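Local coordinates for cytolethal distending toxin protein C (Haemophilus ducreyi, PDB 1SR4), which forms, as one of three subunits, a DNA-damaging bacterial genotoxin and, with its lectin-like fold, probably contributes to carbohydrate binding, at residues K75-L80 with T93-I98. Residues are numbered along the deposited sequence; the frame is centred on the assembly and turned at random.
Sequences KCFAFL and TVFNLI
Phe95 and Thr93 bury the most surface here, and each meets a different part of 75-80: the ring of Phe95 packs against two phenylalanines, while Thr93 lies against Cys76, the carbonyl of Phe77 and, more loosely, Ala78. Phe95 CE2 lies near the plane of the Phe77 ring, 3.5 Å from Phe77 CD2, so Phe77 meets it with its CD2-CE2 edge. The two ring planes are inclined at 54° with centroids 5.3 Å apart, an oblique pairing that is neither a stack nor a T-shaped arrangement. With CG of Phe77 anti to the backbone N (chi1 168°), the ring reaches Phe95 although its CB does not point at the opposing segment. Phe79 also uses its edge: its CE2 lies 4.0 Å from Phe95 CE1, with that carbon in the plane of the Phe79 ring. An inverse gamma turn centred on Phe79 bends the chain at this point.

Thr93 adds apolar contacts through its carbon atoms. Its CB is 3.9 Å from Cys76 CB, and its methyl CG2 approaches Ala78 CB more loosely. The hydroxyl is engaged elsewhere, hydrogen-bonded with Gln67 and Asp89. No direct hydrogen bond joins the segments; instead one water donates to both Phe77 O (2.9 Å) and Thr93 O (2.6 Å), bridging two backbone carbonyls that could not bond to each other. This water sits at the edge of the Phe95 ring, in its plane.

The contact is buried near the centre of the chain, in a domain whose family is assigned to the ricin-type beta-trefoil fold. Strand 75-77 pairs with 84-86, and Cys76 is disulfide-bonded to Cys87; helix 90-93 then leads into strand 95-99, which lies between strands 64-69 and 105-109 in the larger antiparallel sheet.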
loop_
_atom_site.group_PDB
_atom_site.type_symbol
_atom_site.label_atom_id
_atom_site.label_comp_id
_atom_site.label_asym_id
_atom_site.label_seq_id
_atom_site.Cartn_x
_atom_site.Cartn_y
_atom_site.Cartn_z
ATOM N N LYS C 75 11.940 -15.080 19.719
ATOM C CA LYS C 75 11.013 -16.175 19.503
ATOM C C LYS C 75 10.196 -15.893 18.251
ATOM O O LYS C 75 9.894 -14.739 17.941
ATOM C CB LYS C 75 10.090 -16.340 20.707
ATOM C CG LYS C 75 10.831 -16.580 22.011
ATOM C CD LYS C 75 11.710 -17.830 21.915
ATOM C CE LYS C 75 12.549 -18.041 23.176
ATOM N NZ LYS C 75 13.304 -19.315 23.108
ATOM N N CYS C 76 9.830 -16.960 17.546
ATOM C CA CYS C 76 9.080 -16.850 16.303
ATOM C C CYS C 76 7.928 -17.847 16.235
ATOM O O CYS C 76 8.006 -18.949 16.790
ATOM C CB CYS C 76 10.027 -17.080 15.114
ATOM S SG CYS C 76 11.155 -15.702 14.689
ATOM N N PHE C 77 6.856 -17.453 15.554
ATOM C CA PHE C 77 5.703 -18.319 15.401
ATOM C C PHE C 77 6.119 -19.693 14.863
ATOM O O PHE C 77 6.960 -19.787 13.970
ATOM C CB PHE C 77 4.696 -17.688 14.433
ATOM C CG PHE C 77 3.618 -18.629 14.001
ATOM C CD1 PHE C 77 2.518 -18.863 14.818
ATOM C CD2 PHE C 77 3.740 -19.342 12.814
ATOM C CE1 PHE C 77 1.551 -19.804 14.459
ATOM C CE2 PHE C 77 2.779 -20.292 12.440
ATOM C CZ PHE C 77 1.684 -20.523 13.264
ATOM N N ALA C 78 5.516 -20.751 15.396
ATOM C CA ALA C 78 5.813 -22.109 14.937
ATOM C C ALA C 78 4.740 -23.091 15.416
ATOM O O ALA C 78 4.016 -22.804 16.367
ATOM C CB ALA C 78 7.197 -22.547 15.448
ATOM N N PHE C 79 4.612 -24.229 14.738
ATOM C CA PHE C 79 3.653 -25.259 15.145
ATOM C C PHE C 79 4.379 -26.158 16.154
ATOM O O PHE C 79 4.548 -27.358 15.949
ATOM C CB PHE C 79 3.198 -26.079 13.933
ATOM C CG PHE C 79 2.241 -25.341 13.029
ATOM C CD1 PHE C 79 0.862 -25.434 13.226
ATOM C CD2 PHE C 79 2.725 -24.501 12.027
ATOM C CE1 PHE C 79 -0.028 -24.694 12.439
ATOM C CE2 PHE C 79 1.854 -23.753 11.234
ATOM C CZ PHE C 79 0.472 -23.848 11.439
ATOM N N LEU C 80 4.833 -25.549 17.235
ATOM C CA LEU C 80 5.545 -26.251 18.290
ATOM C C LEU C 80 5.172 -25.624 19.621
ATOM O O LEU C 80 4.808 -24.438 19.681
ATOM C CB LEU C 80 7.057 -26.110 18.113
ATOM C CG LEU C 80 7.814 -26.909 17.065
ATOM C CD1 LEU C 80 9.246 -26.424 17.053
ATOM C CD2 LEU C 80 7.740 -28.411 17.379
ATOM N N THR C 93 10.253 -22.257 11.780
ATOM C CA THR C 93 9.858 -20.856 11.888
ATOM C C THR C 93 9.809 -20.062 10.604
ATOM O O THR C 93 9.259 -18.957 10.595
ATOM C CB THR C 93 10.783 -20.107 12.857
ATOM O OG1 THR C 93 12.120 -20.133 12.353
ATOM C CG2 THR C 93 10.765 -20.787 14.230
ATOM N N VAL C 94 10.374 -20.602 9.527
ATOM C CA VAL C 94 10.363 -19.875 8.267
ATOM C C VAL C 94 9.127 -20.235 7.454
ATOM O O VAL C 94 8.877 -21.408 7.143
ATOM C CB VAL C 94 11.628 -20.144 7.445
ATOM C CG1 VAL C 94 11.540 -19.433 6.079
ATOM C CG2 VAL C 94 12.861 -19.634 8.221
ATOM N N PHE C 95 8.341 -19.214 7.137
ATOM C CA PHE C 95 7.127 -19.416 6.363
ATOM C C PHE C 95 7.230 -18.694 5.033
ATOM O O PHE C 95 8.194 -17.973 4.788
ATOM C CB PHE C 95 5.903 -19.012 7.189
ATOM C CG PHE C 95 5.625 -19.977 8.304
ATOM C CD1 PHE C 95 4.886 -21.144 8.071
ATOM C CD2 PHE C 95 6.210 -19.798 9.553
ATOM C CE1 PHE C 95 4.743 -22.118 9.059
ATOM C CE2 PHE C 95 6.075 -20.770 10.555
ATOM C CZ PHE C 95 5.336 -21.938 10.301
ATOM N N ASN C 96 6.220 -18.869 4.195
ATOM C CA ASN C 96 6.271 -18.373 2.828
ATOM C C ASN C 96 4.997 -17.643 2.386
ATOM O O ASN C 96 3.952 -18.267 2.239
ATOM C CB ASN C 96 6.544 -19.627 1.981
ATOM C CG ASN C 96 6.695 -19.358 0.506
ATOM O OD1 ASN C 96 6.837 -18.220 0.067
ATOM N ND2 ASN C 96 6.684 -20.432 -0.277
ATOM N N LEU C 97 5.098 -16.333 2.156
ATOM C CA LEU C 97 3.946 -15.526 1.743
ATOM C C LEU C 97 3.683 -15.634 0.244
ATOM O O LEU C 97 4.543 -15.337 -0.570
ATOM C CB LEU C 97 4.153 -14.043 2.104
ATOM C CG LEU C 97 4.514 -13.684 3.559
ATOM C CD1 LEU C 97 4.529 -12.157 3.752
ATOM C CD2 LEU C 97 3.497 -14.320 4.513
ATOM N N ILE C 98 2.468 -16.043 -0.093
ATOM C CA ILE C 98 2.010 -16.214 -1.475
ATOM C C ILE C 98 0.943 -15.131 -1.726
ATOM O O ILE C 98 -0.124 -15.169 -1.120
ATOM C CB ILE C 98 1.324 -17.609 -1.668
ATOM C CG1 ILE C 98 2.310 -18.751 -1.372
ATOM C CG2 ILE C 98 0.711 -17.713 -3.072
ATOM C CD1 ILE C 98 3.628 -18.711 -2.172
HETATM O O HOH W 1 7.759 -17.576 12.279
#